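PDB 6JYZ: putative secreted endoglycosylceramidase from Rhodococcus hoagii, which acts as an endogalactosylceramidase of glycoside hydrolase family 5, probably hydrolysing the O-glycosyl bond between sugar and ceramide in its glycolipid substrates. Local coordinates for residues Tyr294-Asn299 with Pro305-Gly310; Gly328-Phe333 with Gly341-Phe346; Leu220-Pro225 with Leu267-Gly272. All coordinates share one frame; numbering follows the deposited sequence.

How the contacts relate
From the N terminus, contact 3 comes first. It closes a loop of 41 residues that holds helix 230-251 and strand 259-262, and joins the loop after strand 214-218 to the short helix 268-271. Contact 1 follows, spanning five residues between the loop after strand 287-289 and the start of helix 307-321. Contact 2 is last and folds helix 336-353 back onto the end of strand 326-330. The three loops lie in series; none nests in or crosses another. Contacts 1 and 2 meet through S297 OG and G331 O, 2.7 Å apart, and through Y294 and E329. E329 also comes close to E222 of contact 3. The backbone O of F271 (contact 3) packs on P305 CD (contact 1).

Contact 1. Residues Tyr294-Asn299 with Pro305-Gly310; sequences YSQSIN and PSIEDG
Q296 reaches over to the start of helix 307-321 and runs along P305, S306 and I307. Its CB packs against I307 CG1 at 3.9 Å. CG stands opposite the carbonyl carbon (chi1 -57°) and is 3.6 Å from P305 O. The chain runs on extended, which brings CD alongside CA of S306. At the tip, OE1 accepts a hydrogen bond from I307 N at 2.9 Å. The donor approaches at a C=O...N angle of 120° and is tilted 28° from the amide plane. R345 gives OE1 a second bond, and NE2 bonds to the backbone of S302, so both ends of the amide are held. Next to it, S295 CB rests 3.4 Å from P305 O. Water 1 bridges the two segments: it accepts from Q296 N at 3.0 Å and lies 2.8 Å from P305 O, one of several acceptors it could serve. P305 itself follows a cis peptide bond. S306 caps the helix, its OG accepting from D309 N at 3.0 Å. The result is a side-chain N-cap backed by a glutamine from the preceding loop, at a loop between a strand and a helix of the (beta/alpha)8 barrel usual in family 5.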
loop_
_atom_site.group_PDB
_atom_site.type_symbol
_atom_site.label_atom_id
_atom_site.label_comp_id
_atom_site.label_asym_id
_atom_site.label_seq_id
_atom_site.Cartn_x
_atom_site.Cartn_y
_atom_site.Cartn_z
ATOM N N TYR A 294 -2.667 -0.310 -11.743
ATOM C CA TYR A 294 -1.845 -1.256 -12.482
ATOM C C TYR A 294 -2.070 -1.200 -14.005
ATOM O O TYR A 294 -1.530 -2.066 -14.712
ATOM C CB TYR A 294 -2.054 -2.689 -11.948
ATOM C CG TYR A 294 -1.287 -2.961 -10.662
ATOM C CD1 TYR A 294 0.100 -2.858 -10.573
ATOM C CD2 TYR A 294 -1.926 -3.344 -9.497
ATOM C CE1 TYR A 294 0.815 -3.199 -9.434
ATOM C CE2 TYR A 294 -1.251 -3.702 -8.332
ATOM C CZ TYR A 294 0.122 -3.618 -8.310
ATOM O OH TYR A 294 0.891 -3.983 -7.231
ATOM N N SER A 295 -2.770 -0.171 -14.503
ATOM C CA SER A 295 -2.960 -0.017 -15.944
ATOM C C SER A 295 -1.609 0.060 -16.652
ATOM O O SER A 295 -0.693 0.768 -16.237
ATOM C CB SER A 295 -3.815 1.130 -16.268
ATOM O OG SER A 295 -5.126 0.993 -15.697
ATOM N N GLN A 296 -1.525 -0.701 -17.739
ATOM C CA GLN A 296 -0.328 -0.830 -18.598
ATOM C C GLN A 296 0.822 -1.470 -17.855
ATOM O O GLN A 296 1.989 -1.429 -18.332
ATOM C CB GLN A 296 0.070 0.466 -19.318
ATOM C CG GLN A 296 -1.073 0.945 -20.144
ATOM C CD GLN A 296 -0.670 1.997 -21.144
ATOM O OE1 GLN A 296 -0.487 3.172 -20.856
ATOM N NE2 GLN A 296 -0.586 1.564 -22.395
ATOM N N SER A 297 0.570 -2.142 -16.724
ATOM C CA SER A 297 1.528 -2.967 -16.047
ATOM C C SER A 297 1.077 -4.434 -16.070
ATOM O O SER A 297 1.697 -5.276 -16.698
ATOM C CB SER A 297 1.832 -2.510 -14.605
ATOM O OG SER A 297 2.756 -3.377 -14.050
ATOM N N ILE A 298 -0.035 -4.729 -15.365
ATOM C CA ILE A 298 -0.499 -6.095 -15.182
ATOM C C ILE A 298 -2.006 -6.206 -15.403
ATOM O O ILE A 298 -2.598 -7.226 -15.001
ATOM C CB ILE A 298 -0.047 -6.698 -13.832
ATOM C CG1 ILE A 298 -0.587 -5.868 -12.658
ATOM C CG2 ILE A 298 1.482 -6.865 -13.786
ATOM C CD1 ILE A 298 -0.411 -6.590 -11.314
ATOM N N ASN A 299 -2.628 -5.272 -16.099
ATOM C CA ASN A 299 -4.049 -5.431 -16.419
ATOM C C ASN A 299 -4.232 -6.487 -17.504
ATOM O O ASN A 299 -3.306 -6.824 -18.243
ATOM C CB ASN A 299 -4.662 -4.096 -16.834
ATOM C CG ASN A 299 -5.054 -3.222 -15.674
ATOM O OD1 ASN A 299 -4.865 -3.572 -14.508
ATOM N ND2 ASN A 299 -5.570 -2.065 -16.037
ATOM N N PRO A 305 -7.240 0.553 -19.751
ATOM C CA PRO A 305 -6.932 1.982 -19.826
ATOM C C PRO A 305 -5.443 2.204 -19.939
ATOM O O PRO A 305 -4.618 1.401 -19.537
ATOM C CB PRO A 305 -7.368 2.575 -18.452
ATOM C CG PRO A 305 -8.258 1.484 -17.825
ATOM C CD PRO A 305 -7.805 0.197 -18.419
ATOM N N SER A 306 -5.097 3.388 -20.502
ATOM C CA SER A 306 -3.698 3.795 -20.447
ATOM C C SER A 306 -3.327 4.193 -19.000
ATOM O O SER A 306 -4.221 4.352 -18.163
ATOM C CB SER A 306 -3.457 5.022 -21.322
ATOM O OG SER A 306 -4.192 6.122 -20.820
ATOM N N ILE A 307 -2.032 4.382 -18.761
ATOM C CA ILE A 307 -1.642 4.808 -17.392
ATOM C C ILE A 307 -2.445 6.054 -17.066
ATOM O O ILE A 307 -3.015 6.214 -15.985
ATOM C CB ILE A 307 -0.141 5.134 -17.385
ATOM C CG1 ILE A 307 0.669 3.866 -17.595
ATOM C CG2 ILE A 307 0.224 5.806 -16.052
ATOM C CD1 ILE A 307 2.157 4.130 -17.741
ATOM N N GLU A 308 -2.479 7.058 -17.985
ATOM C CA GLU A 308 -3.051 8.347 -17.670
ATOM C C GLU A 308 -4.566 8.273 -17.533
ATOM O O GLU A 308 -5.159 8.943 -16.692
ATOM C CB GLU A 308 -2.662 9.385 -18.744
ATOM C CG GLU A 308 -1.156 9.711 -18.734
ATOM C CD GLU A 308 -0.285 8.683 -19.462
ATOM O OE1 GLU A 308 -0.773 7.726 -20.117
ATOM O OE2 GLU A 308 1.010 8.766 -19.256
ATOM N N ASP A 309 -5.220 7.439 -18.357
ATOM C CA ASP A 309 -6.655 7.248 -18.172
ATOM C C ASP A 309 -6.951 6.500 -16.866
ATOM O O ASP A 309 -7.969 6.765 -16.267
ATOM C CB ASP A 309 -7.296 6.555 -19.383
ATOM C CG ASP A 309 -7.551 7.595 -20.524
ATOM O OD1 ASP A 309 -7.642 8.839 -20.248
ATOM O OD2 ASP A 309 -7.681 7.151 -21.621
ATOM N N GLY A 310 -6.088 5.592 -16.484
ATOM C CA GLY A 310 -6.274 4.912 -15.184
ATOM C C GLY A 310 -6.297 5.916 -14.033
ATOM O O GLY A 310 -7.101 5.799 -13.113
HETATM O O HOH W 1 -4.317 -1.331 -18.784
#

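Contact 2. Residues Gly328-Phe333 with Gly341-Phe346; sequences GEWGWF and GQVRRF
W332 and V343 bring the two backbones closest, with CA atoms 7.1 Å apart, and the gap widens to 8.8 Å between the CA atoms of W330 and F346. Side chains fill this space. W330 has its CG between the backbone N and the carbonyl carbon (chi1 69°), which lays one indole face over F346 and points the ring edge at V343. F346 lies over that indole face in an offset stack. The centroids of the W330 six-membered ring and the F346 ring are 3.8 Å apart, and the planes are only 8° from parallel. V343 divides its two methyls between the tryptophans. CG1 meets the edge of W330, 3.9 Å from CH2, while CG2 lies 3.8 Å from CE3 of W332. Q342 covers a face of W332 by a CH-pi contact. Its CB is 3.8 Å from the centroid of the five-membered ring and 24° off the normal. At the far rim of this indole, CZ3 touches F346 CD2 at 3.8 Å, with the two rings set obliquely. W332 NE1 lies beneath Q342 CB and also donates to the backbone O of Q296. With an alanine at W330, F346 would probably lose the stacking partner on one face, and a gap would open beside V343. G331, between the tryptophans, has backbone angles that call for glycine. The cluster sits between strand 326-330 and helix 336-353, part of a beta-alpha-beta unit completed by strand 356-359. W359 meets W330 edge-to-face, and F311 of helix 307-321 does the same with F346. L405 and F401 of helix 399-405 pack on W330 and V343.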
loop_
_atom_site.group_PDB
_atom_site.type_symbol
_atom_site.label_atom_id
_atom_site.label_comp_id
_atom_site.label_asym_id
_atom_site.label_seq_id
_atom_site.Cartn_x
_atom_site.Cartn_y
_atom_site.Cartn_z
ATOM N N GLY A 328 -2.411 2.563 -3.041
ATOM C CA GLY A 328 -1.617 1.753 -2.129
ATOM C C GLY A 328 -0.667 0.807 -2.833
ATOM O O GLY A 328 0.231 0.273 -2.147
ATOM N N GLU A 329 -0.852 0.541 -4.130
ATOM C CA GLU A 329 0.094 -0.275 -4.866
ATOM C C GLU A 329 0.064 0.146 -6.294
ATOM O O GLU A 329 -0.962 0.431 -6.887
ATOM C CB GLU A 329 -0.284 -1.752 -4.960
ATOM C CG GLU A 329 -0.296 -2.485 -3.650
ATOM C CD GLU A 329 -0.561 -3.983 -3.794
ATOM O OE1 GLU A 329 -0.478 -4.559 -4.913
ATOM O OE2 GLU A 329 -0.902 -4.529 -2.747
ATOM N N TRP A 330 1.297 0.158 -6.853
ATOM C CA TRP A 330 1.545 0.346 -8.287
ATOM C C TRP A 330 2.940 -0.162 -8.510
ATOM O O TRP A 330 3.748 -0.298 -7.580
ATOM C CB TRP A 330 1.394 1.817 -8.666
ATOM C CG TRP A 330 2.458 2.714 -8.108
ATOM C CD1 TRP A 330 2.461 3.335 -6.872
ATOM C CD2 TRP A 330 3.619 3.192 -8.825
ATOM N NE1 TRP A 330 3.572 4.148 -6.751
ATOM C CE2 TRP A 330 4.281 4.076 -7.930
ATOM C CE3 TRP A 330 4.148 2.927 -10.090
ATOM C CZ2 TRP A 330 5.417 4.782 -8.324
ATOM C CZ3 TRP A 330 5.249 3.661 -10.500
ATOM C CH2 TRP A 330 5.867 4.566 -9.622
ATOM N N GLY A 331 3.263 -0.507 -9.752
ATOM C CA GLY A 331 4.643 -0.937 -10.006
ATOM C C GLY A 331 4.733 -1.638 -11.344
ATOM O O GLY A 331 3.724 -2.048 -11.919
ATOM N N TRP A 332 5.983 -1.718 -11.820
ATOM C CA TRP A 332 6.336 -2.479 -13.028
ATOM C C TRP A 332 7.313 -3.556 -12.627
ATOM O O TRP A 332 8.110 -3.383 -11.701
ATOM C CB TRP A 332 6.916 -1.565 -14.136
ATOM C CG TRP A 332 5.789 -1.019 -14.972
ATOM C CD1 TRP A 332 5.379 -1.504 -16.192
ATOM C CD2 TRP A 332 4.884 0.070 -14.672
ATOM N NE1 TRP A 332 4.289 -0.797 -16.635
ATOM C CE2 TRP A 332 3.959 0.166 -15.719
ATOM C CE3 TRP A 332 4.738 1.004 -13.624
ATOM C CZ2 TRP A 332 2.902 1.077 -15.764
ATOM C CZ3 TRP A 332 3.727 1.943 -13.673
ATOM C CH2 TRP A 332 2.813 1.979 -14.717
ATOM N N PHE A 333 7.235 -4.695 -13.333
ATOM C CA PHE A 333 7.858 -5.935 -12.851
ATOM C C PHE A 333 8.828 -6.559 -13.860
ATOM O O PHE A 333 9.393 -7.612 -13.541
ATOM C CB PHE A 333 6.754 -6.940 -12.452
ATOM C CG PHE A 333 5.812 -6.318 -11.431
ATOM C CD1 PHE A 333 6.262 -6.107 -10.135
ATOM C CD2 PHE A 333 4.527 -5.903 -11.819
ATOM C CE1 PHE A 333 5.451 -5.425 -9.217
ATOM C CE2 PHE A 333 3.699 -5.292 -10.861
ATOM C CZ PHE A 333 4.170 -5.078 -9.577
ATOM N N GLY A 341 10.212 4.024 -18.713
ATOM C CA GLY A 341 9.426 5.118 -19.258
ATOM C C GLY A 341 7.975 5.109 -18.760
ATOM O O GLY A 341 7.338 6.143 -18.612
ATOM N N GLN A 342 7.456 3.890 -18.521
ATOM C CA GLN A 342 6.122 3.791 -17.943
ATOM C C GLN A 342 6.159 4.256 -16.482
ATOM O O GLN A 342 5.254 4.960 -16.079
ATOM C CB GLN A 342 5.725 2.317 -17.851
ATOM C CG GLN A 342 5.957 1.513 -19.101
ATOM C CD GLN A 342 4.828 1.888 -19.947
ATOM O OE1 GLN A 342 4.811 3.016 -20.431
ATOM N NE2 GLN A 342 3.920 0.895 -20.173
ATOM N N VAL A 343 7.187 3.885 -15.757
ATOM C CA VAL A 343 7.354 4.367 -14.384
ATOM C C VAL A 343 7.427 5.883 -14.361
ATOM O O VAL A 343 6.793 6.567 -13.534
ATOM C CB VAL A 343 8.534 3.684 -13.682
ATOM C CG1 VAL A 343 8.678 4.223 -12.276
ATOM C CG2 VAL A 343 8.307 2.169 -13.694
ATOM N N ARG A 344 8.183 6.483 -15.312
ATOM C CA ARG A 344 8.261 7.915 -15.412
ATOM C C ARG A 344 6.902 8.536 -15.669
ATOM O O ARG A 344 6.569 9.540 -15.039
ATOM C CB ARG A 344 9.287 8.231 -16.529
ATOM C CG ARG A 344 9.437 9.742 -16.746
ATOM C CD ARG A 344 10.457 9.955 -17.888
ATOM N NE ARG A 344 10.544 11.337 -18.304
ATOM C CZ ARG A 344 11.552 11.852 -19.023
ATOM N NH1 ARG A 344 12.586 11.091 -19.370
ATOM N NH2 ARG A 344 11.520 13.132 -19.373
ATOM N N ARG A 345 6.139 7.975 -16.599
ATOM C CA ARG A 345 4.803 8.467 -16.852
ATOM C C ARG A 345 3.919 8.405 -15.589
ATOM O O ARG A 345 3.101 9.274 -15.351
ATOM C CB ARG A 345 4.107 7.639 -17.971
ATOM C CG ARG A 345 4.661 7.991 -19.362
ATOM C CD ARG A 345 4.255 6.925 -20.372
ATOM N NE ARG A 345 2.820 6.815 -20.522
ATOM C CZ ARG A 345 2.197 5.753 -21.010
ATOM N NH1 ARG A 345 2.944 4.753 -21.492
ATOM N NH2 ARG A 345 0.877 5.715 -21.138
ATOM N N PHE A 346 4.092 7.301 -14.809
ATOM C CA PHE A 346 3.306 7.182 -13.583
ATOM C C PHE A 346 3.597 8.300 -12.571
ATOM O O PHE A 346 2.701 8.897 -12.050
ATOM C CB PHE A 346 3.542 5.779 -13.039
ATOM C CG PHE A 346 2.546 5.440 -11.954
ATOM C CD1 PHE A 346 2.678 5.905 -10.641
ATOM C CD2 PHE A 346 1.437 4.640 -12.257
ATOM C CE1 PHE A 346 1.749 5.608 -9.661
ATOM C CE2 PHE A 346 0.512 4.329 -11.256
ATOM C CZ PHE A 346 0.659 4.828 -9.980
#

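Contact 3. Residues Leu220-Pro225 with Leu267-Gly272; sequences LNEPNP and LWSAFG
E222 and S269 face each other across the contact and share a single hydrogen bond. S269 OG donates to E222 OE2 at 2.8 Å. It comes from above the carboxylate, 67° out of its plane. E222 can reach this far because CG lies opposite the carbonyl carbon (chi1 -64°) and the rest of the chain is extended. S269 makes the matching choice, with OG opposite its own carbonyl carbon (chi1 -61°), and its CB follows at 3.5 Å from E222 OE2. The same OE2 also bonds to H292 ND1, so two partners grip this oxygen. The backbone N of E222 is held in turn by E263. A second, apolar contact joins P225 to L267, which precedes S269. L267 stretches its side chain out until CD1 is 3.9 Å from P225 CG, the two side chains crossing at a slant. A bound polyether, probably from the crystallisation liquor, lies about 4 Å from the L267 side chain. The sequence Asn-Glu-Pro at 221-223, in the loop after strand 214-218, matches the motif familiar from family 5. In relatives its glutamate is the general acid/base, and the position of E222, close to E329, is consistent with an active site of this kind.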
loop_
_atom_site.group_PDB
_atom_site.type_symbol
_atom_site.label_atom_id
_atom_site.label_comp_id
_atom_site.label_asym_id
_atom_site.label_seq_id
_atom_site.Cartn_x
_atom_site.Cartn_y
_atom_site.Cartn_z
ATOM N N LEU A 220 -8.605 -3.698 4.204
ATOM C CA LEU A 220 -8.291 -5.037 3.697
ATOM C C LEU A 220 -7.687 -4.881 2.317
ATOM O O LEU A 220 -8.313 -4.211 1.431
ATOM C CB LEU A 220 -9.545 -5.912 3.629
ATOM C CG LEU A 220 -9.333 -7.365 3.194
ATOM C CD1 LEU A 220 -8.387 -8.093 4.140
ATOM C CD2 LEU A 220 -10.667 -8.059 3.119
ATOM N N ASN A 221 -6.539 -5.479 2.094
ATOM C CA ASN A 221 -5.920 -5.379 0.767
ATOM C C ASN A 221 -6.756 -6.146 -0.243
ATOM O O ASN A 221 -7.196 -7.288 0.046
ATOM C CB ASN A 221 -4.567 -6.070 0.822
ATOM C CG ASN A 221 -3.905 -6.051 -0.541
ATOM O OD1 ASN A 221 -3.588 -4.964 -1.052
ATOM N ND2 ASN A 221 -3.647 -7.196 -1.128
ATOM N N GLU A 222 -6.928 -5.569 -1.427
ATOM C CA GLU A 222 -7.545 -6.188 -2.634
ATOM C C GLU A 222 -8.635 -7.180 -2.260
ATOM O O GLU A 222 -8.571 -8.374 -2.654
ATOM C CB GLU A 222 -6.469 -6.825 -3.499
ATOM C CG GLU A 222 -5.510 -5.785 -4.025
ATOM C CD GLU A 222 -4.569 -6.246 -5.118
ATOM O OE1 GLU A 222 -4.408 -7.462 -5.278
ATOM O OE2 GLU A 222 -3.888 -5.381 -5.756
ATOM N N PRO A 223 -9.728 -6.727 -1.624
ATOM C CA PRO A 223 -10.764 -7.698 -1.253
ATOM C C PRO A 223 -11.273 -8.439 -2.489
ATOM O O PRO A 223 -11.623 -7.796 -3.485
ATOM C CB PRO A 223 -11.847 -6.852 -0.601
ATOM C CG PRO A 223 -11.122 -5.615 -0.153
ATOM C CD PRO A 223 -10.029 -5.360 -1.189
ATOM N N ASN A 224 -11.302 -9.764 -2.445
ATOM C CA ASN A 224 -11.753 -10.465 -3.627
ATOM C C ASN A 224 -13.294 -10.426 -3.725
ATOM O O ASN A 224 -13.987 -10.244 -2.703
ATOM C CB ASN A 224 -11.290 -11.919 -3.634
ATOM C CG ASN A 224 -9.796 -12.122 -3.836
ATOM O OD1 ASN A 224 -8.910 -11.161 -3.657
ATOM N ND2 ASN A 224 -9.401 -13.297 -4.142
ATOM N N PRO A 225 -13.891 -10.636 -4.901
ATOM C CA PRO A 225 -15.346 -10.634 -5.011
ATOM C C PRO A 225 -16.069 -11.719 -4.223
ATOM O O PRO A 225 -17.258 -11.605 -3.977
ATOM C CB PRO A 225 -15.572 -10.784 -6.535
ATOM C CG PRO A 225 -14.335 -10.201 -7.151
ATOM C CD PRO A 225 -13.221 -10.628 -6.209
ATOM N N LEU A 267 -10.644 -6.687 -8.477
ATOM C CA LEU A 267 -10.813 -6.508 -9.915
ATOM C C LEU A 267 -10.214 -5.213 -10.400
ATOM O O LEU A 267 -9.765 -5.141 -11.564
ATOM C CB LEU A 267 -12.301 -6.568 -10.296
ATOM C CG LEU A 267 -12.929 -7.924 -9.994
ATOM C CD1 LEU A 267 -14.445 -7.836 -10.247
ATOM C CD2 LEU A 267 -12.341 -9.069 -10.788
ATOM N N TRP A 268 -10.182 -4.142 -9.616
ATOM C CA TRP A 268 -9.566 -2.888 -10.098
ATOM C C TRP A 268 -8.132 -3.131 -10.479
ATOM O O TRP A 268 -7.629 -2.523 -11.452
ATOM C CB TRP A 268 -9.656 -1.822 -8.989
ATOM C CG TRP A 268 -9.351 -0.431 -9.500
ATOM C CD1 TRP A 268 -8.145 0.049 -9.975
ATOM C CD2 TRP A 268 -10.286 0.643 -9.605
ATOM N NE1 TRP A 268 -8.300 1.368 -10.377
ATOM C CE2 TRP A 268 -9.591 1.746 -10.174
ATOM C CE3 TRP A 268 -11.618 0.812 -9.253
ATOM C CZ2 TRP A 268 -10.221 2.979 -10.392
ATOM C CZ3 TRP A 268 -12.249 2.032 -9.478
ATOM C CH2 TRP A 268 -11.549 3.099 -10.061
ATOM N N SER A 269 -7.426 -4.002 -9.769
ATOM C CA SER A 269 -6.026 -4.281 -10.069
ATOM C C SER A 269 -5.808 -5.028 -11.358
ATOM O O SER A 269 -4.613 -5.154 -11.754
ATOM C CB SER A 269 -5.388 -5.081 -8.942
ATOM O OG SER A 269 -5.459 -4.311 -7.765
ATOM N N ALA A 270 -6.859 -5.579 -11.971
ATOM C CA ALA A 270 -6.734 -6.254 -13.274
ATOM C C ALA A 270 -7.392 -5.481 -14.402
ATOM O O ALA A 270 -7.092 -5.773 -15.578
ATOM C CB ALA A 270 -7.394 -7.619 -13.141
ATOM N N PHE A 271 -8.251 -4.515 -14.134
ATOM C CA PHE A 271 -8.995 -3.841 -15.185
ATOM C C PHE A 271 -8.809 -2.337 -15.169
ATOM O O PHE A 271 -9.156 -1.687 -16.187
ATOM C CB PHE A 271 -10.508 -4.107 -15.043
ATOM C CG PHE A 271 -10.840 -5.558 -15.314
ATOM C CD1 PHE A 271 -10.896 -5.996 -16.657
ATOM C CD2 PHE A 271 -10.844 -6.518 -14.320
ATOM C CE1 PHE A 271 -11.151 -7.343 -16.920
ATOM C CE2 PHE A 271 -11.039 -7.874 -14.603
ATOM C CZ PHE A 271 -11.204 -8.240 -15.924
ATOM N N GLY A 272 -8.351 -1.718 -14.071
ATOM C CA GLY A 272 -8.181 -0.285 -14.035
ATOM C C GLY A 272 -9.443 0.455 -13.650
ATOM O O GLY A 272 -9.484 1.692 -13.676
#